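Local atomic coordinates of uncharacterized HDOD domain protein (Geobacter sulfurreducens, PDB entry 3HC1), a protein that is of unknown function but binds two iron(III) ions and belongs to the HDOD family, probably related to metal-dependent phosphohydrolases. Residues S21-L26 / F161-E166; G125-A130 / N144-G149; L151-E156 / L246-H251; T191-V196 / L215-I220. All blocks are in the same frame, centred on the assembly; numbering follows the deposited sequence. Where two conformers were deposited one is given.

Contact 1 lies at the surface, where apolar groups of the 21-26 loop rest on the joint between helices 154-162 and 164-177. Contacts 2, 3 and 4 are buried, yet differ in chemistry. Contact 2 pairs two helices through small residues, a tyrosine ring and a water bridge. Contacts 3 and 4 are built round metal: carboxylates join both irons in contact 3, whereas three histidines gather on one of them in contact 4, so the two share that ion and the bridging water. Helix 154-162 links contacts 1 and 3, beginning beside the irons and ending under the loop. Contact 2 touches contact 3 through Val126, which packs on His152.

Contact 1. Residues S21-L26 / F161-E166; sequences SGVDEL and FFRGKE
The two methyls of Val23 pack against consecutive residues, Phe162 and Arg163, and form the close part of this interface. CG2 of Val23 sits 3.5 Å from CD of Arg163, on the aliphatic part of that side chain. With CG1 anti to the valine's backbone N (chi1 176°), the other methyl of Val23 is turned to Phe162, its CG1 3.9 Å from CD1 of that ring; the two side chains cross at about a right angle. Further along the loop, the backbone O of Glu25 approaches the same ring obliquely, 3.2 Å from CE1 of Phe162. In this all-helical HDOD protein the place is a helix-to-helix joint: Arg163 is the first residue to leave helical geometry after helix 154-162 and also the N-cap residue of helix 164-177. The loop that follows helix 9-21 lies over this break, and Val23 and Leu26 also touch Phe158, one turn before Phe162. Bends at chi2 and chi3 turn the Arg163 chain so that the Glu166 carboxylate carbon lies at the edge of the guanidinium, in its plane. The resulting salt bridge, NE of Arg163 to OE1 of Glu166, is a weak hydrogen bond of 3.3 Å, and Phe19 adds a cation-pi partner. Packing is looser at Gly22, whose CA is 4.4 Å from NH1 of Arg163; Gly22 and Glu25 are exposed to solvent.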
loop_
_atom_site.group_PDB
_atom_site.type_symbol
_atom_site.label_atom_id
_atom_site.label_comp_id
_atom_site.label_asym_id
_atom_site.label_seq_id
_atom_site.Cartn_x
_atom_site.Cartn_y
_atom_site.Cartn_z
ATOM N N SER A 21 -12.962 18.398 5.209
ATOM C CA SER A 21 -13.303 19.807 5.606
ATOM C C SER A 21 -13.236 20.130 7.082
ATOM O O SER A 21 -12.751 21.187 7.470
ATOM C CB SER A 21 -14.744 20.145 5.209
ATOM O OG SER A 21 -14.952 20.088 3.807
ATOM N N GLY A 22 -13.771 19.248 7.910
ATOM C CA GLY A 22 -13.855 19.500 9.333
ATOM C C GLY A 22 -12.547 19.297 10.054
ATOM O O GLY A 22 -12.454 19.573 11.255
ATOM N N VAL A 23 -11.536 18.789 9.358
ATOM C CA VAL A 23 -10.203 18.663 9.941
ATOM C C VAL A 23 -9.485 19.961 9.583
ATOM O O VAL A 23 -9.452 20.372 8.418
ATOM C CB VAL A 23 -9.424 17.434 9.387
ATOM C CG1 VAL A 23 -7.984 17.371 9.929
ATOM C CG2 VAL A 23 -10.188 16.171 9.679
ATOM N N ASP A 24 -8.899 20.584 10.599
ATOM C CA ASP A 24 -8.187 21.828 10.426
ATOM C C ASP A 24 -6.834 21.562 9.768
ATOM O O ASP A 24 -6.643 21.974 8.648
ATOM C CB ASP A 24 -8.087 22.587 11.754
ATOM C CG ASP A 24 -7.637 24.028 11.573
ATOM O OD1 ASP A 24 -8.061 24.687 10.605
ATOM O OD2 ASP A 24 -6.835 24.489 12.390
ATOM N N GLU A 25 -5.920 20.853 10.428
ATOM C CA GLU A 25 -4.614 20.526 9.814
ATOM C C GLU A 25 -4.522 19.085 9.254
ATOM O O GLU A 25 -4.403 18.122 10.006
ATOM C CB GLU A 25 -3.468 20.784 10.794
ATOM C CG GLU A 25 -3.189 22.256 11.089
ATOM C CD GLU A 25 -3.099 23.129 9.852
ATOM O OE1 GLU A 25 -2.209 22.903 8.999
ATOM O OE2 GLU A 25 -3.923 24.044 9.747
ATOM N N LEU A 26 -4.466 18.973 7.930
ATOM C CA LEU A 26 -4.545 17.699 7.231
ATOM C C LEU A 26 -3.166 17.107 7.147
ATOM O O LEU A 26 -2.215 17.855 6.971
ATOM C CB LEU A 26 -5.006 17.937 5.804
ATOM C CG LEU A 26 -6.425 18.421 5.617
ATOM C CD1 LEU A 26 -6.603 18.748 4.131
ATOM C CD2 LEU A 26 -7.353 17.344 6.029
ATOM N N PHE A 161 -6.197 8.831 12.573
ATOM C CA PHE A 161 -5.384 9.855 13.243
ATOM C C PHE A 161 -6.132 11.190 13.345
ATOM O O PHE A 161 -5.884 11.974 14.267
ATOM C CB PHE A 161 -4.059 10.099 12.527
ATOM C CG PHE A 161 -3.002 9.041 12.726
ATOM C CD1 PHE A 161 -3.058 8.106 13.781
ATOM C CD2 PHE A 161 -1.893 9.032 11.875
ATOM C CE1 PHE A 161 -2.069 7.198 13.958
ATOM C CE2 PHE A 161 -0.873 8.104 12.058
ATOM C CZ PHE A 161 -0.968 7.189 13.106
ATOM N N PHE A 162 -7.026 11.459 12.387
ATOM C CA PHE A 162 -7.585 12.798 12.256
ATOM C C PHE A 162 -9.040 12.904 12.557
ATOM O O PHE A 162 -9.516 14.003 12.785
ATOM C CB PHE A 162 -7.252 13.398 10.889
ATOM C CG PHE A 162 -5.802 13.637 10.713
ATOM C CD1 PHE A 162 -5.241 14.849 11.103
ATOM C CD2 PHE A 162 -4.985 12.639 10.260
ATOM C CE1 PHE A 162 -3.879 15.067 10.982
ATOM C CE2 PHE A 162 -3.608 12.837 10.142
ATOM C CZ PHE A 162 -3.058 14.063 10.503
ATOM N N ARG A 163 -9.748 11.798 12.516
ATOM C CA ARG A 163 -11.136 11.725 12.927
ATOM C C ARG A 163 -11.282 10.530 13.875
ATOM O O ARG A 163 -12.217 9.767 13.758
ATOM C CB ARG A 163 -12.080 11.557 11.713
ATOM C CG ARG A 163 -12.030 12.688 10.696
ATOM C CD ARG A 163 -12.449 14.000 11.271
ATOM N NE ARG A 163 -13.838 14.040 11.671
ATOM C CZ ARG A 163 -14.836 14.601 10.979
ATOM N NH1 ARG A 163 -14.633 15.190 9.796
ATOM N NH2 ARG A 163 -16.072 14.577 11.488
ATOM N N GLY A 164 -10.345 10.386 14.806
ATOM C CA GLY A 164 -10.293 9.203 15.672
ATOM C C GLY A 164 -11.522 9.021 16.535
ATOM O O GLY A 164 -12.084 7.904 16.653
ATOM N N LYS A 165 -11.942 10.140 17.128
ATOM C CA LYS A 165 -13.130 10.159 17.993
ATOM C C LYS A 165 -14.264 9.438 17.274
ATOM O O LYS A 165 -14.898 8.559 17.857
ATOM C CB LYS A 165 -13.476 11.605 18.400
ATOM C CG LYS A 165 -14.484 11.769 19.511
ATOM C CD LYS A 165 -14.465 13.202 20.113
ATOM C CE LYS A 165 -14.288 14.333 19.080
ATOM N NZ LYS A 165 -14.643 15.655 19.680
ATOM N N GLU A 166 -14.424 9.743 15.984
ATOM C CA GLU A 166 -15.422 9.142 15.116
ATOM C C GLU A 166 -15.079 7.705 14.722
ATOM O O GLU A 166 -15.935 6.830 14.789
ATOM C CB GLU A 166 -15.575 9.971 13.820
ATOM C CG GLU A 166 -16.165 11.419 13.956
ATOM C CD GLU A 166 -15.208 12.470 14.573
ATOM O OE1 GLU A 166 -13.977 12.360 14.452
ATOM O OE2 GLU A 166 -15.700 13.441 15.189
#

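Contact 2. Residues G125-A130 / N144-G149; sequences GVARIA and NVYVAG
Tyr146 carries its CG trans to the backbone N (chi1 -180°), which swings the ring off helix 142-150 and lays one face on the methyl of Ala127. Arg128, fully extended from CG to NE, runs beside the tyrosine in the same direction, and its CG meets the ring edge 4.0 Å from CE2 of Tyr146. The Ala127 contact is a CH-pi interaction: CB stands 3.7 Å from the centroid of the Tyr146 ring and 19° off its normal, displaced toward the rim. Where the backbones meet, the two antiparallel helix segments, inclined at 157°, approach to 7.4 Å between axes. Glycine makes this closeness possible, since CA of Gly149 is 4.0 Å from CA of Ala127 and a side chain at Gly149 would strike that atom. One turn away, CG1 of Val145 rests 3.7 Å from CB of Ala130. At the polar ends of the two side chains, water 1 accepts from NH2 of Arg128 at 2.9 Å and lies in the guanidinium plane; it is also hydrogen-bonded to OH of Tyr146 at 2.9 Å. The same hydroxyl pairs with Thr100 OG1. A phenylalanine in place of Tyr146 would lack the hydroxyl and would probably leave both Thr100 and the bridging water short of a partner. Toward the metal site the contact becomes second shell: Val126 packs on His152, and Gly149 O is hydrogen-bonded to His152 ND1. This bond is likely to steady the rotation of an imidazole whose opposite nitrogen, NE2, binds iron.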
loop_
_atom_site.group_PDB
_atom_site.type_symbol
_atom_site.label_atom_id
_atom_site.label_comp_id
_atom_site.label_asym_id
_atom_site.label_seq_id
_atom_site.Cartn_x
_atom_site.Cartn_y
_atom_site.Cartn_z
ATOM N N GLY A 125 2.802 -4.960 4.075
ATOM C CA GLY A 125 2.532 -6.317 3.571
ATOM C C GLY A 125 1.893 -6.278 2.192
ATOM O O GLY A 125 2.349 -6.939 1.278
ATOM N N VAL A 126 0.837 -5.479 2.053
ATOM C CA VAL A 126 0.178 -5.256 0.791
ATOM C C VAL A 126 1.149 -4.738 -0.302
ATOM O O VAL A 126 1.142 -5.268 -1.431
ATOM C CB VAL A 126 -1.097 -4.374 0.932
ATOM C CG1 VAL A 126 -1.719 -3.936 -0.481
ATOM C CG2 VAL A 126 -2.144 -5.167 1.769
ATOM N N ALA A 127 1.956 -3.725 0.021
ATOM C CA ALA A 127 2.951 -3.222 -0.919
ATOM C C ALA A 127 3.801 -4.390 -1.436
ATOM O O ALA A 127 4.001 -4.555 -2.661
ATOM C CB ALA A 127 3.856 -2.160 -0.260
ATOM N N ARG A 128 4.363 -5.148 -0.499
ATOM C CA ARG A 128 5.349 -6.184 -0.835
ATOM C C ARG A 128 4.757 -7.330 -1.619
ATOM O O ARG A 128 5.379 -7.844 -2.568
ATOM C CB ARG A 128 6.044 -6.716 0.405
ATOM C CG ARG A 128 7.033 -5.763 0.982
ATOM C CD ARG A 128 7.702 -6.273 2.261
ATOM N NE ARG A 128 8.664 -5.306 2.741
ATOM C CZ ARG A 128 9.447 -5.444 3.807
ATOM N NH1 ARG A 128 9.417 -6.542 4.555
ATOM N NH2 ARG A 128 10.294 -4.474 4.106
ATOM N N ILE A 129 3.580 -7.783 -1.204
ATOM C CA ILE A 129 2.891 -8.862 -1.907
ATOM C C ILE A 129 2.419 -8.403 -3.272
ATOM O O ILE A 129 2.551 -9.151 -4.255
ATOM C CB ILE A 129 1.711 -9.456 -1.066
ATOM C CG1 ILE A 129 2.352 -10.283 0.058
ATOM C CG2 ILE A 129 0.752 -10.332 -1.968
ATOM C CD1 ILE A 129 1.507 -10.647 1.166
ATOM N N ALA A 130 1.860 -7.191 -3.350
ATOM C CA ALA A 130 1.453 -6.665 -4.646
ATOM C C ALA A 130 2.663 -6.584 -5.602
ATOM O O ALA A 130 2.518 -6.901 -6.778
ATOM C CB ALA A 130 0.801 -5.355 -4.517
ATOM N N ASN A 144 5.950 0.769 -9.155
ATOM C CA ASN A 144 4.673 1.507 -9.238
ATOM C C ASN A 144 3.545 0.755 -8.509
ATOM O O ASN A 144 2.700 1.372 -7.857
ATOM C CB ASN A 144 4.210 1.696 -10.677
ATOM C CG ASN A 144 5.132 2.558 -11.489
ATOM O OD1 ASN A 144 6.336 2.530 -11.321
ATOM N ND2 ASN A 144 4.565 3.294 -12.395
ATOM N N VAL A 145 3.615 -0.562 -8.563
ATOM C CA VAL A 145 2.642 -1.397 -7.856
ATOM C C VAL A 145 2.945 -1.363 -6.369
ATOM O O VAL A 145 2.042 -1.363 -5.539
ATOM C CB VAL A 145 2.661 -2.860 -8.353
ATOM C CG1 VAL A 145 1.562 -3.676 -7.717
ATOM C CG2 VAL A 145 2.520 -2.926 -9.865
ATOM N N TYR A 146 4.218 -1.437 -6.022
ATOM C CA TYR A 146 4.628 -1.331 -4.638
ATOM C C TYR A 146 4.086 -0.021 -3.990
ATOM O O TYR A 146 3.504 -0.046 -2.902
ATOM C CB TYR A 146 6.148 -1.376 -4.502
ATOM C CG TYR A 146 6.636 -1.275 -3.064
ATOM C CD1 TYR A 146 6.897 -0.044 -2.496
ATOM C CD2 TYR A 146 6.855 -2.401 -2.294
ATOM C CE1 TYR A 146 7.333 0.084 -1.214
ATOM C CE2 TYR A 146 7.330 -2.272 -0.955
ATOM C CZ TYR A 146 7.540 -1.033 -0.434
ATOM O OH TYR A 146 8.009 -0.870 0.840
ATOM N N VAL A 147 4.316 1.097 -4.656
ATOM C CA VAL A 147 3.939 2.407 -4.133
ATOM C C VAL A 147 2.389 2.494 -4.016
ATOM O O VAL A 147 1.917 2.892 -2.974
ATOM C CB VAL A 147 4.521 3.558 -4.990
ATOM C CG1 VAL A 147 3.814 4.880 -4.707
ATOM C CG2 VAL A 147 6.046 3.699 -4.754
ATOM N N ALA A 148 1.627 2.049 -5.037
ATOM C CA ALA A 148 0.144 2.007 -4.971
ATOM C C ALA A 148 -0.319 1.188 -3.762
ATOM O O ALA A 148 -1.248 1.587 -3.052
ATOM C CB ALA A 148 -0.486 1.504 -6.260
ATOM N N GLY A 149 0.366 0.070 -3.522
ATOM C CA GLY A 149 0.053 -0.839 -2.407
ATOM C C GLY A 149 0.261 -0.235 -1.040
ATOM O O GLY A 149 -0.607 -0.287 -0.154
HETATM O O HOH W 1 9.958 -2.882 1.704
#

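Contact 3. Residues L151-E156 / L246-H251; sequences LHDVGE and LGFEGH. With FE (Fe (III) ion), chain C; FE (Fe (III) ion), chain B.
The carboxylates of Asp153 and Glu249 converge on the iron pair with their planes 86° apart, and each spans both ions. The His152 ring has CB of Asp153 over the centre of one face; at its edge, in plane, lies water 2, which bridges the irons. Beside the site, one face of the Phe248 ring bears CG of Glu249, 3.4 Å above the plane and displaced toward the rim. Glu156 and Phe248 run alongside in opposing senses, OE2 of Glu156 reaching CE2 of Phe248 obliquely at 3.8 Å. OD2 of Asp153 binds the iron of chain C at 2.1 Å, while OD1 of Asp153 binds the iron of chain B at 2.2 Å. Glu249, extended beyond CG, divides its oxygens likewise, OE1 to the first ion and OE2 to the second. OD2 of Asp153 and OE1 of Glu249 are therefore only 3.0 Å apart, an approach explained by their shared metal. NE2 of His152 is 2.3 Å from the iron of chain C. His152 and Asp153 form the HD pair of the HD-domain signature, completed by His122 and Asp238 on the same iron. The pair occupies the type I turn leading into helix 154-162, facing the loop between helices 229-243 and 257-263; helix 116-136 supplies His122 and also packs Thr118 and Leu119 against Phe248.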
loop_
_atom_site.group_PDB
_atom_site.type_symbol
_atom_site.label_atom_id
_atom_site.label_comp_id
_atom_site.label_asym_id
_atom_site.label_seq_id
_atom_site.Cartn_x
_atom_site.Cartn_y
_atom_site.Cartn_z
ATOM N N LEU A 151 0.219 2.793 -0.287
ATOM C CA LEU A 151 -0.659 3.924 -0.070
ATOM C C LEU A 151 -2.142 3.552 -0.066
ATOM O O LEU A 151 -2.994 4.435 0.095
ATOM C CB LEU A 151 -0.462 4.995 -1.162
ATOM C CG LEU A 151 0.933 5.656 -1.138
ATOM C CD1 LEU A 151 1.109 6.512 -2.369
ATOM C CD2 LEU A 151 1.010 6.486 0.152
ATOM N N HIS A 152 -2.468 2.280 -0.320
ATOM C CA HIS A 152 -3.873 1.891 -0.575
ATOM C C HIS A 152 -4.901 2.277 0.523
ATOM O O HIS A 152 -6.018 2.697 0.241
ATOM C CB HIS A 152 -4.013 0.426 -0.995
ATOM C CG HIS A 152 -4.063 -0.543 0.164
ATOM N ND1 HIS A 152 -2.943 -0.863 0.893
ATOM C CD2 HIS A 152 -5.081 -1.254 0.711
ATOM C CE1 HIS A 152 -3.273 -1.686 1.872
ATOM N NE2 HIS A 152 -4.556 -1.961 1.768
ATOM N N ASP A 153 -4.474 2.109 1.773
ATOM C CA ASP A 153 -5.244 2.430 2.934
ATOM C C ASP A 153 -4.885 3.759 3.586
ATOM O O ASP A 153 -5.172 3.970 4.784
ATOM C CB ASP A 153 -5.111 1.282 3.941
ATOM C CG ASP A 153 -6.108 0.157 3.659
ATOM O OD1 ASP A 153 -7.066 0.414 2.891
ATOM O OD2 ASP A 153 -5.915 -0.967 4.171
ATOM N N VAL A 154 -4.292 4.679 2.817
ATOM C CA VAL A 154 -3.929 5.989 3.389
ATOM C C VAL A 154 -5.176 6.711 3.965
ATOM O O VAL A 154 -5.078 7.462 4.913
ATOM C CB VAL A 154 -3.159 6.858 2.353
ATOM C CG1 VAL A 154 -4.099 7.319 1.208
ATOM C CG2 VAL A 154 -2.534 8.000 2.998
ATOM N N GLY A 155 -6.360 6.416 3.438
ATOM C CA GLY A 155 -7.600 6.928 4.016
ATOM C C GLY A 155 -7.930 6.478 5.430
ATOM O O GLY A 155 -8.547 7.252 6.168
ATOM N N GLU A 156 -7.578 5.241 5.777
ATOM C CA GLU A 156 -7.761 4.707 7.152
ATOM C C GLU A 156 -6.776 5.372 8.073
ATOM O O GLU A 156 -7.086 5.610 9.234
ATOM C CB GLU A 156 -7.536 3.189 7.264
ATOM C CG GLU A 156 -8.465 2.311 6.545
ATOM C CD GLU A 156 -9.837 2.206 7.203
ATOM O OE1 GLU A 156 -10.435 3.253 7.464
ATOM O OE2 GLU A 156 -10.299 1.074 7.440
ATOM N N LEU A 246 -2.440 -10.654 8.033
ATOM C CA LEU A 246 -1.620 -9.458 7.843
ATOM C C LEU A 246 -2.563 -8.257 7.562
ATOM O O LEU A 246 -2.395 -7.513 6.608
ATOM C CB LEU A 246 -0.589 -9.711 6.746
ATOM C CG LEU A 246 0.557 -8.716 6.444
ATOM C CD1 LEU A 246 1.169 -8.215 7.733
ATOM C CD2 LEU A 246 1.558 -9.386 5.520
ATOM N N GLY A 247 -3.603 -8.139 8.376
ATOM C CA GLY A 247 -4.613 -7.104 8.187
ATOM C C GLY A 247 -5.523 -6.861 9.361
ATOM O O GLY A 247 -5.328 -7.402 10.492
ATOM N N PHE A 248 -6.508 -6.014 9.128
ATOM C CA PHE A 248 -7.399 -5.607 10.230
ATOM C C PHE A 248 -8.787 -5.274 9.766
ATOM O O PHE A 248 -9.636 -5.000 10.584
ATOM C CB PHE A 248 -6.810 -4.354 10.956
ATOM C CG PHE A 248 -6.740 -3.120 10.070
ATOM C CD1 PHE A 248 -5.701 -2.964 9.193
ATOM C CD2 PHE A 248 -7.770 -2.157 10.084
ATOM C CE1 PHE A 248 -5.641 -1.838 8.311
ATOM C CE2 PHE A 248 -7.726 -1.050 9.235
ATOM C CZ PHE A 248 -6.663 -0.887 8.348
ATOM N N GLU A 249 -9.009 -5.150 8.451
ATOM C CA GLU A 249 -10.234 -4.546 7.975
ATOM C C GLU A 249 -11.392 -5.515 7.990
ATOM O O GLU A 249 -12.518 -5.102 7.809
ATOM C CB GLU A 249 -10.028 -3.964 6.562
ATOM C CG GLU A 249 -9.059 -2.783 6.543
ATOM C CD GLU A 249 -8.512 -2.576 5.177
ATOM O OE1 GLU A 249 -7.668 -3.371 4.775
ATOM O OE2 GLU A 249 -8.973 -1.653 4.491
ATOM N N GLY A 250 -11.136 -6.803 8.181
ATOM C CA GLY A 250 -12.200 -7.810 8.307
ATOM C C GLY A 250 -12.659 -8.369 6.973
ATOM O O GLY A 250 -12.288 -7.873 5.909
ATOM N N HIS A 251 -13.448 -9.438 7.027
ATOM C CA HIS A 251 -13.818 -10.166 5.790
ATOM C C HIS A 251 -14.966 -11.054 6.116
ATOM O O HIS A 251 -15.023 -11.615 7.189
ATOM C CB HIS A 251 -12.642 -11.026 5.296
ATOM C CG HIS A 251 -12.763 -11.486 3.872
ATOM N ND1 HIS A 251 -13.649 -12.471 3.481
ATOM C CD2 HIS A 251 -12.060 -11.146 2.759
ATOM C CE1 HIS A 251 -13.538 -12.666 2.177
ATOM N NE2 HIS A 251 -12.590 -11.871 1.714
HETATM FE FE FE C . -6.237 -2.801 3.148
HETATM FE FE FE B . -8.787 -0.814 2.414
HETATM O O HOH W 2 -7.769 -2.344 1.965
#

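Contact 4. Residues T191-V196 / L215-I220; sequences TSHCEV and LYHHDI. With FE (Fe (III) ion), chain B.
His193, His217 and His218 are the three histidines of one iron site in the dinuclear centre of this HD-domain fold, whose iron of chain B is also bound by Asp153, Glu249 and water 2. NE2 of His193 binds that ion at 2.3 Å, and NE2 of His217 and NE2 of His218 each bind it at 2.2 Å. His193 holds its CG between the backbone N and the carbonyl carbon (chi1 67°), which turns NE2 to the iron. Convergence leaves NE2 of His193 and NE2 of His218 just 3.0 Å apart, the rings rim to rim with planes at 81°. ND1 of His193 is hydrogen-bonded to Glu185, which should help fix the ring's rotation. CB of Cys194 packs 3.3 Å from the backbone O of Leu215. SG of Cys194 lies over one face of His193, toward the rim, and 3.5 Å from CD2 at the edge of His218. At the start of helix 193-203, Ser192 and Glu195 form a capping box. OE1 of Glu195 accepts from both N and OG of Ser192, the hydroxyl bond being 2.6 Å and on the syn side. With an alanine in place of Glu195, both Ser192 donors would probably lose this acceptor and Arg12 its salt-bridge mate. Water 3 donates a weak bond to OE2 of Glu195. From the oxygen of water 3 to the backbone O of Leu215 the bond is firmer, 3.1 Å.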
loop_
_atom_site.group_PDB
_atom_site.type_symbol
_atom_site.label_atom_id
_atom_site.label_comp_id
_atom_site.label_asym_id
_atom_site.label_seq_id
_atom_site.Cartn_x
_atom_site.Cartn_y
_atom_site.Cartn_z
ATOM N N THR A 191 -19.659 7.131 3.459
ATOM C CA THR A 191 -18.501 7.111 2.566
ATOM C C THR A 191 -17.475 6.225 3.252
ATOM O O THR A 191 -17.651 5.880 4.415
ATOM C CB THR A 191 -17.943 8.531 2.287
ATOM O OG1 THR A 191 -17.015 8.463 1.194
ATOM C CG2 THR A 191 -17.226 9.139 3.509
ATOM N N SER A 192 -16.395 5.852 2.559
ATOM C CA SER A 192 -15.362 5.023 3.175
ATOM C C SER A 192 -13.939 5.587 3.005
ATOM O O SER A 192 -13.717 6.615 2.340
ATOM C CB SER A 192 -15.449 3.611 2.590
ATOM O OG SER A 192 -14.625 3.501 1.429
ATOM N N HIS A 193 -12.972 4.876 3.574
ATOM C CA HIS A 193 -11.558 5.219 3.406
ATOM C C HIS A 193 -11.094 5.170 1.942
ATOM O O HIS A 193 -10.053 5.788 1.621
ATOM C CB HIS A 193 -10.639 4.339 4.255
ATOM C CG HIS A 193 -10.611 2.910 3.824
ATOM N ND1 HIS A 193 -11.669 2.044 4.044
ATOM C CD2 HIS A 193 -9.688 2.211 3.130
ATOM C CE1 HIS A 193 -11.364 0.862 3.543
ATOM N NE2 HIS A 193 -10.159 0.930 3.007
ATOM N N CYS A 194 -11.800 4.428 1.085
ATOM C CA CYS A 194 -11.567 4.459 -0.369
ATOM C C CYS A 194 -11.760 5.855 -0.913
ATOM O O CYS A 194 -10.884 6.417 -1.542
ATOM C CB CYS A 194 -12.466 3.506 -1.106
ATOM S SG CYS A 194 -12.222 1.768 -0.665
ATOM N N GLU A 195 -12.890 6.462 -0.621
ATOM C CA GLU A 195 -13.169 7.810 -1.096
ATOM C C GLU A 195 -12.395 8.909 -0.401
ATOM O O GLU A 195 -11.906 9.858 -1.045
ATOM C CB GLU A 195 -14.673 8.055 -0.958
ATOM C CG GLU A 195 -15.457 7.132 -1.852
ATOM C CD GLU A 195 -15.860 5.822 -1.187
ATOM O OE1 GLU A 195 -15.428 5.494 -0.070
ATOM O OE2 GLU A 195 -16.626 5.127 -1.817
ATOM N N VAL A 196 -12.268 8.786 0.928
ATOM C CA VAL A 196 -11.433 9.686 1.669
ATOM C C VAL A 196 -10.004 9.590 1.191
ATOM O O VAL A 196 -9.367 10.619 1.040
ATOM C CB VAL A 196 -11.502 9.420 3.218
ATOM C CG1 VAL A 196 -10.529 10.302 4.058
ATOM C CG2 VAL A 196 -12.934 9.711 3.678
ATOM N N LEU A 215 -9.194 4.261 -4.448
ATOM C CA LEU A 215 -10.650 4.287 -4.602
ATOM C C LEU A 215 -11.294 2.920 -4.812
ATOM O O LEU A 215 -12.409 2.657 -4.310
ATOM C CB LEU A 215 -11.030 5.205 -5.789
ATOM C CG LEU A 215 -12.526 5.420 -6.099
ATOM C CD1 LEU A 215 -13.283 5.961 -4.873
ATOM C CD2 LEU A 215 -12.724 6.351 -7.318
ATOM N N TYR A 216 -10.617 2.048 -5.551
ATOM C CA TYR A 216 -11.237 0.824 -6.076
ATOM C C TYR A 216 -10.721 -0.473 -5.480
ATOM O O TYR A 216 -11.165 -1.557 -5.886
ATOM C CB TYR A 216 -11.075 0.757 -7.591
ATOM C CG TYR A 216 -11.705 1.877 -8.396
ATOM C CD1 TYR A 216 -13.083 2.103 -8.385
ATOM C CD2 TYR A 216 -10.926 2.652 -9.250
ATOM C CE1 TYR A 216 -13.659 3.143 -9.186
ATOM C CE2 TYR A 216 -11.475 3.664 -10.050
ATOM C CZ TYR A 216 -12.818 3.914 -10.001
ATOM O OH TYR A 216 -13.286 4.899 -10.813
ATOM N N HIS A 217 -9.804 -0.374 -4.517
ATOM C CA HIS A 217 -9.102 -1.554 -4.024
ATOM C C HIS A 217 -9.950 -2.582 -3.326
ATOM O O HIS A 217 -9.496 -3.720 -3.195
ATOM C CB HIS A 217 -7.880 -1.203 -3.197
ATOM C CG HIS A 217 -8.187 -0.662 -1.831
ATOM N ND1 HIS A 217 -8.226 0.691 -1.547
ATOM C CD2 HIS A 217 -8.351 -1.302 -0.651
ATOM C CE1 HIS A 217 -8.468 0.856 -0.258
ATOM N NE2 HIS A 217 -8.645 -0.335 0.284
ATOM N N HIS A 218 -11.160 -2.204 -2.885
ATOM C CA HIS A 218 -12.116 -3.183 -2.309
ATOM C C HIS A 218 -13.094 -3.754 -3.325
ATOM O O HIS A 218 -13.875 -4.610 -2.970
ATOM C CB HIS A 218 -12.861 -2.604 -1.071
ATOM C CG HIS A 218 -11.981 -2.448 0.125
ATOM N ND1 HIS A 218 -11.612 -3.523 0.908
ATOM C CD2 HIS A 218 -11.376 -1.358 0.681
ATOM C CE1 HIS A 218 -10.778 -3.112 1.853
ATOM N NE2 HIS A 218 -10.639 -1.799 1.769
ATOM N N ASP A 219 -13.053 -3.317 -4.591
ATOM C CA ASP A 219 -13.802 -3.995 -5.647
ATOM C C ASP A 219 -13.217 -3.724 -7.016
ATOM O O ASP A 219 -13.575 -2.753 -7.671
ATOM C CB ASP A 219 -15.257 -3.614 -5.638
ATOM C CG ASP A 219 -16.101 -4.479 -6.601
ATOM O OD1 ASP A 219 -15.626 -5.520 -7.168
ATOM O OD2 ASP A 219 -17.246 -4.078 -6.774
ATOM N N ILE A 220 -12.297 -4.589 -7.411
ATOM C CA ILE A 220 -11.597 -4.465 -8.706
ATOM C C ILE A 220 -12.589 -4.374 -9.871
ATOM O O ILE A 220 -12.306 -3.730 -10.866
ATOM C CB ILE A 220 -10.569 -5.594 -8.879
ATOM C CG1 ILE A 220 -9.688 -5.374 -10.126
ATOM C CG2 ILE A 220 -11.247 -6.969 -8.916
ATOM C CD1 ILE A 220 -8.998 -3.990 -10.176
HETATM FE FE FE B . -8.787 -0.814 2.414
HETATM O O HOH W 3 -15.489 3.270 -4.328
HETATM O O HOH W 2 -7.769 -2.344 1.965
#